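Local coordinates for protein serine protease inhibitor 2 (Anopheles gambiae, PDB 3PZF) that inhibits clip-domain serine proteases as a serpin, forming a covalent complex with CLIPB9 and so restraining phenoloxidase activation and melanization in mosquito hemolymph, at residues Leu52-Glu57 against Thr130-Met135; Ile108-Phe113 against Ile177-Val182; Thr150-Val155 against Glu165-Asp170; Ser293-Glu298 against Val330-Gln335. All coordinates share one frame; numbering follows the deposited sequence. Where two conformers were deposited one is given.

Two contacts lie within sheet A of the serpin body and two pack against it or its edge. Interaction 2, pairing strands 105-115 and 177-188, is centred about 10 Å from the centres of interactions 1 and 4 and 11 Å from that of interaction 3. Interaction 1 ties helix 45-58 to the turn leading into strand 134-139, which flanks 105-115. Interaction 4 joins the end of 277-295 to the start of 332-341, the latter bordering 177-188. Along the chain, interactions 1 and 2 interleave, 3 falls between the strands of 2, and 4 comes last. By analogy with other serpins, 177-188 and 332-341 would part when the cleaved reactive loop inserts; its hinge, 344-348, follows shortly, 345-346 already pairing with 177-188.

Interaction 1: Leu52-Glu57 against Thr130-Met135; sequences LTLIYE and THYHAM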
loop_
_atom_site.group_PDB
_atom_site.type_symbol
_atom_site.label_atom_id
_atom_site.label_comp_id
_atom_site.label_asym_id
_atom_site.label_seq_id
_atom_site.Cartn_x
_atom_site.Cartn_y
_atom_site.Cartn_z
ATOM N N LEU A 52 -8.495 8.910 3.387
ATOM C CA LEU A 52 -9.871 9.251 3.046
ATOM C C LEU A 52 -10.744 9.354 4.284
ATOM O O LEU A 52 -11.597 10.223 4.351
ATOM C CB LEU A 52 -10.457 8.231 2.076
ATOM C CG LEU A 52 -9.770 8.192 0.703
ATOM C CD1 LEU A 52 -10.344 7.032 -0.125
ATOM C CD2 LEU A 52 -9.964 9.531 -0.001
ATOM N N THR A 53 -10.517 8.489 5.270
ATOM C CA THR A 53 -11.315 8.531 6.489
ATOM C C THR A 53 -10.921 9.764 7.304
ATOM O O THR A 53 -11.784 10.413 7.878
ATOM C CB THR A 53 -11.179 7.245 7.305
ATOM O OG1 THR A 53 -11.538 6.132 6.471
ATOM C CG2 THR A 53 -12.154 7.276 8.563
ATOM N N LEU A 54 -9.645 10.153 7.301
ATOM C CA LEU A 54 -9.288 11.423 8.007
ATOM C C LEU A 54 -9.984 12.612 7.367
ATOM O O LEU A 54 -10.426 13.541 8.045
ATOM C CB LEU A 54 -7.781 11.626 8.009
ATOM C CG LEU A 54 -7.043 10.732 9.024
ATOM C CD1 LEU A 54 -5.578 10.616 8.618
ATOM C CD2 LEU A 54 -7.178 11.265 10.485
ATOM N N ILE A 55 -10.083 12.597 6.055
ATOM C CA ILE A 55 -10.738 13.677 5.359
ATOM C C ILE A 55 -12.227 13.653 5.653
ATOM O O ILE A 55 -12.840 14.716 5.857
ATOM C CB ILE A 55 -10.473 13.606 3.843
ATOM C CG1 ILE A 55 -9.000 13.946 3.576
ATOM C CG2 ILE A 55 -11.397 14.562 3.104
ATOM C CD1 ILE A 55 -8.528 13.700 2.116
ATOM N N TYR A 56 -12.804 12.452 5.703
ATOM C CA TYR A 56 -14.189 12.277 6.149
ATOM C C TYR A 56 -14.423 12.865 7.544
ATOM O O TYR A 56 -15.372 13.606 7.750
ATOM C CB TYR A 56 -14.560 10.786 6.107
ATOM C CG TYR A 56 -16.017 10.491 6.399
ATOM C CD1 TYR A 56 -16.992 10.726 5.444
ATOM C CD2 TYR A 56 -16.400 9.948 7.615
ATOM C CE1 TYR A 56 -18.327 10.423 5.703
ATOM C CE2 TYR A 56 -17.732 9.655 7.886
ATOM C CZ TYR A 56 -18.684 9.894 6.922
ATOM O OH TYR A 56 -20.010 9.604 7.171
ATOM N N GLU A 57 -13.534 12.564 8.490
ATOM C CA GLU A 57 -13.630 13.079 9.855
ATOM C C GLU A 57 -13.551 14.613 9.888
ATOM O O GLU A 57 -14.186 15.256 10.742
ATOM C CB GLU A 57 -12.487 12.490 10.701
ATOM C CG GLU A 57 -12.680 10.992 11.056
ATOM C CD GLU A 57 -13.376 10.773 12.397
ATOM O OE1 GLU A 57 -14.033 11.728 12.943
ATOM O OE2 GLU A 57 -13.269 9.631 12.912
ATOM N N THR A 130 -5.228 9.501 18.047
ATOM C CA THR A 130 -5.695 8.341 18.815
ATOM C C THR A 130 -6.167 7.196 17.923
ATOM O O THR A 130 -5.734 6.053 18.096
ATOM C CB THR A 130 -6.838 8.741 19.787
ATOM O OG1 THR A 130 -6.310 9.625 20.786
ATOM C CG2 THR A 130 -7.441 7.527 20.464
ATOM N N HIS A 131 -7.051 7.501 16.972
ATOM C CA HIS A 131 -7.687 6.451 16.186
ATOM C C HIS A 131 -6.971 6.164 14.862
ATOM O O HIS A 131 -7.042 5.054 14.370
ATOM C CB HIS A 131 -9.141 6.811 15.888
ATOM C CG HIS A 131 -9.953 7.124 17.108
ATOM N ND1 HIS A 131 -10.559 6.146 17.868
ATOM C CD2 HIS A 131 -10.267 8.306 17.693
ATOM C CE1 HIS A 131 -11.213 6.712 18.868
ATOM N NE2 HIS A 131 -11.051 8.024 18.786
ATOM N N TYR A 132 -6.308 7.161 14.285
ATOM C CA TYR A 132 -5.760 7.009 12.927
ATOM C C TYR A 132 -4.253 7.126 12.904
ATOM O O TYR A 132 -3.631 7.044 11.846
ATOM C CB TYR A 132 -6.401 8.038 11.986
ATOM C CG TYR A 132 -7.917 7.919 11.965
ATOM C CD1 TYR A 132 -8.537 6.856 11.299
ATOM C CD2 TYR A 132 -8.728 8.837 12.632
ATOM C CE1 TYR A 132 -9.919 6.724 11.280
ATOM C CE2 TYR A 132 -10.103 8.713 12.620
ATOM C CZ TYR A 132 -10.697 7.663 11.949
ATOM O OH TYR A 132 -12.069 7.548 11.947
ATOM N N HIS A 133 -3.667 7.313 14.077
ATOM C CA HIS A 133 -2.224 7.411 14.203
ATOM C C HIS A 133 -1.649 8.373 13.166
ATOM O O HIS A 133 -0.642 8.091 12.509
ATOM C CB HIS A 133 -1.625 6.010 14.138
ATOM C CG HIS A 133 -2.091 5.152 15.274
ATOM N ND1 HIS A 133 -1.683 5.364 16.574
ATOM C CD2 HIS A 133 -2.996 4.145 15.325
ATOM C CE1 HIS A 133 -2.278 4.492 17.369
ATOM N NE2 HIS A 133 -3.081 3.742 16.635
ATOM N N ALA A 134 -2.336 9.506 13.051
ATOM C CA ALA A 134 -1.979 10.608 12.159
ATOM C C ALA A 134 -1.775 11.896 12.956
ATOM O O ALA A 134 -2.327 12.056 14.056
ATOM C CB ALA A 134 -3.090 10.808 11.142
ATOM N N MET A 135 -1.008 12.833 12.399
ATOM C CA MET A 135 -0.751 14.095 13.089
ATOM C C MET A 135 -0.914 15.272 12.131
ATOM O O MET A 135 -1.085 15.072 10.925
ATOM C CB MET A 135 0.652 14.086 13.691
ATOM C CG MET A 135 0.803 13.078 14.819
ATOM S SD MET A 135 2.364 13.199 15.721
ATOM C CE MET A 135 3.192 11.698 15.170
#
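Thr53 meets Tyr132 through its methyl group, CG2 standing 3.4 Å from the phenol OH, where the two side chains cross at about a right angle. With OG1 beside the backbone N (chi1 -56°) and bonded to Lys49 O, CG2 takes the position anti to N and is the branch that meets the ring. One residue on, Leu54 runs past Tyr132 in the opposite direction and divides its two methyls between two neighbours. CD2 lies obliquely to the ring, 3.6 Å from Tyr132 CD2, whereas CD1 packs 3.5 Å from Ala134 CB at the entrance to strand 134-139. A helical turn beyond Thr53, Glu57 supplies the polar anchor: Tyr132 OH donates a short bond of 2.6 Å to Glu57 OE2. The oxygen sits at the ring edge, in its plane, and accepts through its anti lone pair, with carboxylate and ring planes 74° apart. A bend at chi2 (-93°) brings the carboxylate back to the phenol. Arg87 of helix 83-98 forms a salt bridge with the same OE2, which probably favours the charged carboxylate in this buried place. Tyr132 is thus held at both its hydroxyl and its flank, just before His133 turns the chain with positive phi. Packing of the buried helix, here 45-58, against a helix-to-strand turn at the edge of sheet A, where helix 122-132 gives way to strand 134-139, belongs to the serpin fold.

Interaction 2: Ile108-Phe113 against Ile177-Val182; sequences IATNFF and ITLVNV
Phe112 and Leu179 stand side by side on one face as a non-hydrogen-bonded pair in the antiparallel pairing of strands 105-115 and 177-188, neighbours in the serpin sheet A. Leu179 CD1 lies over the ring centre in a CH-pi contact, 3.6 Å from the centroid and almost on the ring normal, while Ile177 CG2 touches the ring edge in plane. On the same face, Thr110 OG1 donates to Asn181 OD1 at 2.9 Å, in the carbonyl plane and on a lone pair, with Asn181 CG anti to the backbone N (chi1 173°), which carries the amide toward Thr110. On the opposite side of the sheet, Phe113 brings CD2 to 3.7 Å from Val180 CG2, and Ala109 CB packs on Val182 CG2. Six backbone hydrogen bonds, two each for Ala109-Val182, Asn111-Val180 and Phe113-Thr178, fix this register; the Ala109 N to Val182 O bond is nearly straight at 178°. Farther out, helix 45-58 covers the side bearing Thr110 through Leu51 and Leu54, and helix 144-158 covers the other, where Trp154 meets the Phe113 ring edge-to-face. Tyr141 OH holds both Phe113 O and Thr178 OG1.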
loop_
_atom_site.group_PDB
_atom_site.type_symbol
_atom_site.label_atom_id
_atom_site.label_comp_id
_atom_site.label_asym_id
_atom_site.label_seq_id
_atom_site.Cartn_x
_atom_site.Cartn_y
_atom_site.Cartn_z
ATOM N N ILE A 108 3.138 2.883 9.553
ATOM C CA ILE A 108 2.346 3.729 8.673
ATOM C C ILE A 108 2.336 5.143 9.268
ATOM O O ILE A 108 1.989 5.334 10.439
ATOM C CB ILE A 108 0.915 3.191 8.566
ATOM C CG1 ILE A 108 0.915 1.820 7.871
ATOM C CG2 ILE A 108 -0.001 4.161 7.816
ATOM C CD1 ILE A 108 -0.440 1.084 8.111
ATOM N N ALA A 109 2.760 6.130 8.489
ATOM C CA ALA A 109 2.880 7.490 9.011
ATOM C C ALA A 109 2.090 8.447 8.139
ATOM O O ALA A 109 2.178 8.401 6.907
ATOM C CB ALA A 109 4.330 7.914 9.097
ATOM N N THR A 110 1.336 9.335 8.787
ATOM C CA THR A 110 0.435 10.215 8.066
ATOM C C THR A 110 0.455 11.581 8.745
ATOM O O THR A 110 0.357 11.668 9.972
ATOM C CB THR A 110 -1.033 9.658 8.101
ATOM O OG1 THR A 110 -1.083 8.337 7.565
ATOM C CG2 THR A 110 -2.002 10.564 7.313
ATOM N N ASN A 111 0.580 12.641 7.949
ATOM C CA ASN A 111 0.654 14.010 8.464
ATOM C C ASN A 111 -0.082 14.979 7.539
ATOM O O ASN A 111 0.149 14.966 6.331
ATOM C CB ASN A 111 2.133 14.446 8.550
ATOM C CG ASN A 111 2.376 15.591 9.529
ATOM O OD1 ASN A 111 1.509 16.440 9.760
ATOM N ND2 ASN A 111 3.589 15.635 10.084
ATOM N N PHE A 112 -0.931 15.833 8.102
ATOM C CA PHE A 112 -1.384 17.026 7.391
ATOM C C PHE A 112 -0.370 18.144 7.660
ATOM O O PHE A 112 -0.100 18.461 8.807
ATOM C CB PHE A 112 -2.710 17.543 7.910
ATOM C CG PHE A 112 -3.899 16.662 7.626
ATOM C CD1 PHE A 112 -4.749 16.943 6.564
ATOM C CD2 PHE A 112 -4.224 15.620 8.485
ATOM C CE1 PHE A 112 -5.875 16.144 6.337
ATOM C CE2 PHE A 112 -5.361 14.854 8.273
ATOM C CZ PHE A 112 -6.186 15.126 7.202
ATOM N N PHE A 113 0.180 18.730 6.607
ATOM C CA PHE A 113 1.049 19.909 6.734
ATOM C C PHE A 113 0.217 21.139 6.364
ATOM O O PHE A 113 -0.186 21.308 5.210
ATOM C CB PHE A 113 2.277 19.749 5.828
ATOM C CG PHE A 113 3.204 18.625 6.248
ATOM C CD1 PHE A 113 4.115 18.820 7.275
ATOM C CD2 PHE A 113 3.135 17.361 5.652
ATOM C CE1 PHE A 113 4.955 17.815 7.680
ATOM C CE2 PHE A 113 3.983 16.343 6.056
ATOM C CZ PHE A 113 4.890 16.563 7.070
ATOM N N ILE A 177 -2.973 23.021 2.342
ATOM C CA ILE A 177 -2.920 21.824 3.176
ATOM C C ILE A 177 -2.440 20.673 2.289
ATOM O O ILE A 177 -3.017 20.429 1.237
ATOM C CB ILE A 177 -4.302 21.466 3.786
ATOM C CG1 ILE A 177 -4.729 22.526 4.802
ATOM C CG2 ILE A 177 -4.250 20.079 4.439
ATOM C CD1 ILE A 177 -6.111 22.322 5.331
ATOM N N THR A 178 -1.366 19.999 2.696
ATOM C CA THR A 178 -0.862 18.843 1.965
ATOM C C THR A 178 -0.951 17.660 2.912
ATOM O O THR A 178 -0.570 17.759 4.073
ATOM C CB THR A 178 0.589 19.029 1.508
ATOM O OG1 THR A 178 0.691 20.213 0.693
ATOM C CG2 THR A 178 1.050 17.846 0.663
ATOM N N LEU A 179 -1.489 16.551 2.425
ATOM C CA LEU A 179 -1.708 15.395 3.266
ATOM C C LEU A 179 -0.714 14.375 2.747
ATOM O O LEU A 179 -0.743 14.055 1.562
ATOM C CB LEU A 179 -3.141 14.884 3.088
ATOM C CG LEU A 179 -3.520 13.583 3.802
ATOM C CD1 LEU A 179 -3.178 13.616 5.283
ATOM C CD2 LEU A 179 -5.023 13.287 3.626
ATOM N N VAL A 180 0.154 13.865 3.622
ATOM C CA VAL A 180 1.268 13.009 3.197
ATOM C C VAL A 180 1.184 11.704 3.949
ATOM O O VAL A 180 0.974 11.707 5.149
ATOM C CB VAL A 180 2.624 13.685 3.509
ATOM C CG1 VAL A 180 3.790 12.770 3.101
ATOM C CG2 VAL A 180 2.733 14.999 2.772
ATOM N N ASN A 181 1.324 10.586 3.239
ATOM C CA ASN A 181 1.370 9.290 3.870
ATOM C C ASN A 181 2.554 8.479 3.356
ATOM O O ASN A 181 2.821 8.445 2.161
ATOM C CB ASN A 181 0.084 8.510 3.597
ATOM C CG ASN A 181 0.161 7.079 4.091
ATOM O OD1 ASN A 181 -0.043 6.798 5.278
ATOM N ND2 ASN A 181 0.471 6.179 3.198
ATOM N N VAL A 182 3.254 7.825 4.272
ATOM C CA VAL A 182 4.328 6.917 3.897
ATOM C C VAL A 182 4.194 5.639 4.713
ATOM O O VAL A 182 3.520 5.589 5.738
ATOM C CB VAL A 182 5.748 7.525 4.096
ATOM C CG1 VAL A 182 5.961 8.728 3.165
ATOM C CG2 VAL A 182 5.955 7.955 5.538
#

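Interaction 3: Thr150-Val155 against Glu165-Asp170; sequences TINNWV and EIVTPD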
loop_
_atom_site.group_PDB
_atom_site.type_symbol
_atom_site.label_atom_id
_atom_site.label_comp_id
_atom_site.label_asym_id
_atom_site.label_seq_id
_atom_site.Cartn_x
_atom_site.Cartn_y
_atom_site.Cartn_z
ATOM N N THR A 150 11.075 20.348 5.467
ATOM C CA THR A 150 10.394 19.872 6.651
ATOM C C THR A 150 9.667 18.563 6.340
ATOM O O THR A 150 9.791 17.587 7.076
ATOM C CB THR A 150 9.418 20.918 7.175
ATOM O OG1 THR A 150 10.156 22.081 7.598
ATOM C CG2 THR A 150 8.643 20.361 8.347
ATOM N N ILE A 151 8.913 18.549 5.246
ATOM C CA ILE A 151 8.158 17.363 4.863
ATOM C C ILE A 151 9.098 16.190 4.560
ATOM O O ILE A 151 8.851 15.069 4.985
ATOM C CB ILE A 151 7.244 17.655 3.658
ATOM C CG1 ILE A 151 6.148 18.647 4.086
ATOM C CG2 ILE A 151 6.626 16.331 3.117
ATOM C CD1 ILE A 151 5.337 19.213 2.951
ATOM N N ASN A 152 10.190 16.453 3.850
ATOM C CA ASN A 152 11.104 15.384 3.478
ATOM C C ASN A 152 11.843 14.807 4.681
ATOM O O ASN A 152 12.024 13.593 4.771
ATOM C CB ASN A 152 12.054 15.848 2.373
ATOM C CG ASN A 152 11.322 16.086 1.067
ATOM O OD1 ASN A 152 10.287 15.466 0.812
ATOM N ND2 ASN A 152 11.837 16.974 0.246
ATOM N N ASN A 153 12.209 15.653 5.636
ATOM C CA ASN A 153 12.861 15.158 6.838
ATOM C C ASN A 153 11.879 14.324 7.667
ATOM O O ASN A 153 12.268 13.377 8.331
ATOM C CB ASN A 153 13.447 16.311 7.662
ATOM C CG ASN A 153 14.616 16.999 6.957
ATOM O OD1 ASN A 153 15.140 16.497 5.955
ATOM N ND2 ASN A 153 15.033 18.147 7.484
ATOM N N TRP A 154 10.597 14.673 7.605
ATOM C CA TRP A 154 9.573 13.926 8.311
ATOM C C TRP A 154 9.441 12.538 7.682
ATOM O O TRP A 154 9.307 11.528 8.382
ATOM C CB TRP A 154 8.245 14.691 8.265
ATOM C CG TRP A 154 7.100 13.970 8.892
ATOM C CD1 TRP A 154 6.704 14.020 10.204
ATOM C CD2 TRP A 154 6.193 13.089 8.230
ATOM N NE1 TRP A 154 5.610 13.204 10.398
ATOM C CE2 TRP A 154 5.269 12.628 9.199
ATOM C CE3 TRP A 154 6.069 12.644 6.911
ATOM C CZ2 TRP A 154 4.243 11.756 8.888
ATOM C CZ3 TRP A 154 5.040 11.778 6.603
ATOM C CH2 TRP A 154 4.146 11.334 7.585
ATOM N N VAL A 155 9.500 12.484 6.356
ATOM C CA VAL A 155 9.419 11.197 5.651
ATOM C C VAL A 155 10.579 10.293 6.083
ATOM O O VAL A 155 10.377 9.114 6.409
ATOM C CB VAL A 155 9.410 11.397 4.114
ATOM C CG1 VAL A 155 9.774 10.092 3.371
ATOM C CG2 VAL A 155 8.047 11.928 3.664
ATOM N N GLU A 165 12.599 11.529 0.567
ATOM C CA GLU A 165 11.899 12.713 0.091
ATOM C C GLU A 165 10.653 12.323 -0.654
ATOM O O GLU A 165 10.539 11.213 -1.185
ATOM C CB GLU A 165 12.779 13.549 -0.841
ATOM C CG GLU A 165 13.006 12.907 -2.196
ATOM C CD GLU A 165 14.068 11.819 -2.149
ATOM O OE1 GLU A 165 13.919 10.783 -2.847
ATOM O OE2 GLU A 165 15.063 12.012 -1.417
ATOM N N ILE A 166 9.722 13.258 -0.716
ATOM C CA ILE A 166 8.473 12.992 -1.384
ATOM C C ILE A 166 7.967 14.209 -2.152
ATOM O O ILE A 166 7.160 14.067 -3.059
ATOM C CB ILE A 166 7.431 12.499 -0.375
ATOM C CG1 ILE A 166 6.196 11.961 -1.090
ATOM C CG2 ILE A 166 7.033 13.619 0.592
ATOM C CD1 ILE A 166 5.281 11.153 -0.146
ATOM N N VAL A 167 8.452 15.404 -1.825
ATOM C CA VAL A 167 7.991 16.587 -2.543
ATOM C C VAL A 167 9.163 17.494 -2.923
ATOM O O VAL A 167 10.236 17.422 -2.340
ATOM C CB VAL A 167 6.981 17.432 -1.716
ATOM C CG1 VAL A 167 5.711 16.637 -1.387
ATOM C CG2 VAL A 167 7.642 17.977 -0.443
ATOM N N THR A 168 8.952 18.326 -3.930
ATOM C CA THR A 168 9.890 19.402 -4.251
ATOM C C THR A 168 9.165 20.718 -4.017
ATOM O O THR A 168 7.944 20.728 -3.928
ATOM C CB THR A 168 10.334 19.334 -5.722
ATOM O OG1 THR A 168 9.196 19.540 -6.567
ATOM C CG2 THR A 168 10.983 17.984 -6.035
ATOM N N PRO A 169 9.899 21.837 -3.915
ATOM C CA PRO A 169 9.183 23.111 -3.794
ATOM C C PRO A 169 8.082 23.274 -4.858
ATOM O O PRO A 169 7.009 23.813 -4.564
ATOM C CB PRO A 169 10.295 24.148 -3.977
ATOM C CG PRO A 169 11.518 23.457 -3.425
ATOM C CD PRO A 169 11.362 22.005 -3.815
ATOM N N ASP A 170 8.337 22.789 -6.070
ATOM C CA ASP A 170 7.394 22.958 -7.176
ATOM C C ASP A 170 6.072 22.219 -6.946
ATOM O O ASP A 170 5.018 22.677 -7.393
ATOM C CB ASP A 170 8.034 22.504 -8.501
ATOM C CG ASP A 170 8.931 23.568 -9.113
ATOM O OD1 ASP A 170 8.589 24.764 -9.015
ATOM O OD2 ASP A 170 9.978 23.210 -9.695
#
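Segment 150-155 of helix 144-158 and the loop 165-167, kinked at Ile166 (psi -19°), approach most closely at Asn152 and Glu165, whose CA atoms are 4.4 Å apart. Asn152 uses its whole amide to grip that loop. Consistent with the kink, its OD1 accepts twice: from Ile166 N at 2.7 Å, with the donor well above the carbonyl plane, and from Val167 N at 3.2 Å, in the plane and on a lone pair. ND2 returns the bond to Val167 O at 3.1 Å, nearly straight at 172° and within the amide plane. Three bonds therefore fix the rotation of the amide, and the exchange with Val167 closes a ring. Glu165 CB rests against the amide at Asn152 CG, 3.5 Å away. In serpin terms, this is helix F, lying across sheet A, clasped by the segment that leads from it back to strand 177-188. Beneath the amide the contact turns apolar. With CG1 anti to the backbone N (chi1 -169°), Ile166 CG2 falls between N and the carbonyl carbon and fits between two residues of one helical turn, 3.7 Å from Ile151 CG2 and 3.7 Å from Val155 CG2. Val167 CG2 touches Ile151 CG2 more loosely, at 4.1 Å. Toward the sheet, Ile151 and Ile166 reach Val180, Ile166 and Val167 pack on Phe334, and Lys336 NZ bonds to Glu165 O.

Interaction 4: Ser293-Glu298 against Val330-Gln335; sequences SEQLNE and VSRIFQ
Glu294 and Gln335 form an antiparallel hydrogen-bonded pair, with Glu294 N to Gln335 O and Gln335 N to Glu294 O both 3.1 Å. Two residues on, past the non-hydrogen-bonded pair Gln295-Phe334, Leu296 N reaches Ile333 O at 2.8 Å, although strand 293-295 has already ended. The pairing is then carried on by a side chain: Asn297 OD1 accepts from Ile333 N at 3.0 Å, in the carbonyl plane, and ND2 donates to Ser331 O at 3.0 Å, close to the amide plane. Its amide thus grips the backbone on both sides of Arg332, much as a neighbouring strand would, while the chain turns into the following helix. A second polar link joins Gln295 OE1 to Arg332 NH1, 3.1 Å apart and rather bent at 143°, the amide and guanidinium planes almost perpendicular. Gln295 gets there by an extended chain, CG anti to the backbone N (chi1 172°), which runs obliquely past Phe334, OE1 near CE1, with amide and ring planes at right angles. Arg332 NH2 has a further partner in Glu173 O. Apolar contact centres on Leu296, whose CD1 meets Ile333 CG2 at 3.8 Å and also touches Gln335 CB. Around this junction, Leu296 touches Phe29 of helix 24-35, Ile333 rests on Leu51 and Ile55 of helix 45-58, and the far edge of strand 332-341 pairs in parallel with strand 177-188, which carries sheet A on to strand 105-115.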
loop_
_atom_site.group_PDB
_atom_site.type_symbol
_atom_site.label_atom_id
_atom_site.label_comp_id
_atom_site.label_asym_id
_atom_site.label_seq_id
_atom_site.Cartn_x
_atom_site.Cartn_y
_atom_site.Cartn_z
ATOM N N SER A 293 6.209 6.880 -5.702
ATOM C CA SER A 293 5.568 8.040 -5.091
ATOM C C SER A 293 4.518 8.549 -6.064
ATOM O O SER A 293 4.729 8.504 -7.278
ATOM C CB SER A 293 6.615 9.127 -4.845
ATOM O OG SER A 293 6.105 10.145 -4.013
ATOM N N GLU A 294 3.402 9.058 -5.564
ATOM C CA GLU A 294 2.379 9.590 -6.452
ATOM C C GLU A 294 1.503 10.612 -5.735
ATOM O O GLU A 294 1.242 10.487 -4.540
ATOM C CB GLU A 294 1.491 8.474 -7.012
ATOM C CG GLU A 294 0.472 8.983 -8.033
ATOM C CD GLU A 294 -0.155 7.886 -8.861
ATOM O OE1 GLU A 294 -0.372 6.781 -8.316
ATOM O OE2 GLU A 294 -0.431 8.125 -10.057
ATOM N N GLN A 295 1.044 11.598 -6.483
ATOM C CA GLN A 295 0.049 12.509 -5.953
ATOM C C GLN A 295 -1.284 11.823 -6.256
ATOM O O GLN A 295 -1.528 11.413 -7.402
ATOM C CB GLN A 295 0.159 13.863 -6.645
ATOM C CG GLN A 295 -0.954 14.797 -6.279
ATOM C CD GLN A 295 -0.785 16.138 -6.986
ATOM O OE1 GLN A 295 0.315 16.691 -7.029
ATOM N NE2 GLN A 295 -1.862 16.640 -7.566
ATOM N N LEU A 296 -2.124 11.671 -5.232
ATOM C CA LEU A 296 -3.303 10.802 -5.320
ATOM C C LEU A 296 -4.540 11.545 -5.828
ATOM O O LEU A 296 -5.541 10.902 -6.114
ATOM C CB LEU A 296 -3.614 10.157 -3.962
ATOM C CG LEU A 296 -2.489 9.321 -3.328
ATOM C CD1 LEU A 296 -3.015 8.585 -2.057
ATOM C CD2 LEU A 296 -1.920 8.286 -4.346
ATOM N N ASN A 297 -4.467 12.871 -5.973
ATOM C CA ASN A 297 -5.630 13.637 -6.456
ATOM C C ASN A 297 -6.226 13.009 -7.726
ATOM O O ASN A 297 -7.424 12.702 -7.791
ATOM C CB ASN A 297 -5.276 15.107 -6.760
ATOM C CG ASN A 297 -4.813 15.876 -5.530
ATOM O OD1 ASN A 297 -4.081 15.349 -4.703
ATOM N ND2 ASN A 297 -5.235 17.148 -5.413
ATOM N N GLU A 298 -5.388 12.830 -8.741
ATOM C CA GLU A 298 -5.876 12.424 -10.051
ATOM C C GLU A 298 -6.487 11.014 -10.023
ATOM O O GLU A 298 -7.626 10.822 -10.454
ATOM C CB GLU A 298 -4.753 12.540 -11.083
ATOM C CG GLU A 298 -4.950 11.699 -12.350
ATOM C CD GLU A 298 -6.146 12.142 -13.182
ATOM O OE1 GLU A 298 -6.934 12.990 -12.703
ATOM O OE2 GLU A 298 -6.292 11.641 -14.319
ATOM N N VAL A 330 -8.216 20.109 1.190
ATOM C CA VAL A 330 -6.941 19.469 1.028
ATOM C C VAL A 330 -6.454 19.876 -0.362
ATOM O O VAL A 330 -7.178 19.729 -1.344
ATOM C CB VAL A 330 -7.057 17.932 1.144
ATOM C CG1 VAL A 330 -5.711 17.300 0.896
ATOM C CG2 VAL A 330 -7.549 17.546 2.531
ATOM N N SER A 331 -5.256 20.437 -0.441
ATOM C CA SER A 331 -4.722 20.864 -1.735
ATOM C C SER A 331 -4.204 19.689 -2.530
ATOM O O SER A 331 -4.589 19.502 -3.679
ATOM C CB SER A 331 -3.592 21.858 -1.534
ATOM O OG SER A 331 -4.014 22.896 -0.669
ATOM N N ARG A 332 -3.302 18.926 -1.922
ATOM C CA ARG A 332 -2.650 17.790 -2.591
ATOM C C ARG A 332 -2.484 16.658 -1.608
ATOM O O ARG A 332 -2.277 16.909 -0.415
ATOM C CB ARG A 332 -1.270 18.206 -3.073
ATOM C CG ARG A 332 -1.288 19.301 -4.143
ATOM C CD ARG A 332 0.105 19.616 -4.593
ATOM N NE ARG A 332 0.148 20.823 -5.413
ATOM C CZ ARG A 332 0.532 20.862 -6.690
ATOM N NH1 ARG A 332 0.913 19.752 -7.327
ATOM N NH2 ARG A 332 0.538 22.022 -7.334
ATOM N N ILE A 333 -2.590 15.421 -2.106
ATOM C CA ILE A 333 -2.369 14.230 -1.300
ATOM C C ILE A 333 -1.201 13.477 -1.911
ATOM O O ILE A 333 -1.195 13.185 -3.111
ATOM C CB ILE A 333 -3.612 13.295 -1.287
ATOM C CG1 ILE A 333 -4.821 14.059 -0.726
ATOM C CG2 ILE A 333 -3.336 12.046 -0.460
ATOM C CD1 ILE A 333 -6.110 13.252 -0.722
ATOM N N PHE A 334 -0.205 13.163 -1.094
ATOM C CA PHE A 334 0.961 12.426 -1.590
ATOM C C PHE A 334 1.108 11.123 -0.812
ATOM O O PHE A 334 0.916 11.096 0.408
ATOM C CB PHE A 334 2.244 13.247 -1.411
ATOM C CG PHE A 334 2.303 14.512 -2.244
ATOM C CD1 PHE A 334 2.624 14.457 -3.595
ATOM C CD2 PHE A 334 2.094 15.750 -1.661
ATOM C CE1 PHE A 334 2.695 15.618 -4.353
ATOM C CE2 PHE A 334 2.154 16.917 -2.413
ATOM C CZ PHE A 334 2.466 16.847 -3.759
ATOM N N GLN A 335 1.460 10.037 -1.503
ATOM C CA GLN A 335 1.799 8.814 -0.804
ATOM C C GLN A 335 3.096 8.269 -1.381
ATOM O O GLN A 335 3.311 8.325 -2.598
ATOM C CB GLN A 335 0.707 7.738 -0.982
ATOM C CG GLN A 335 1.097 6.432 -0.323
ATOM C CD GLN A 335 -0.016 5.373 -0.307
ATOM O OE1 GLN A 335 -0.657 5.124 0.725
ATOM N NE2 GLN A 335 -0.198 4.706 -1.432
#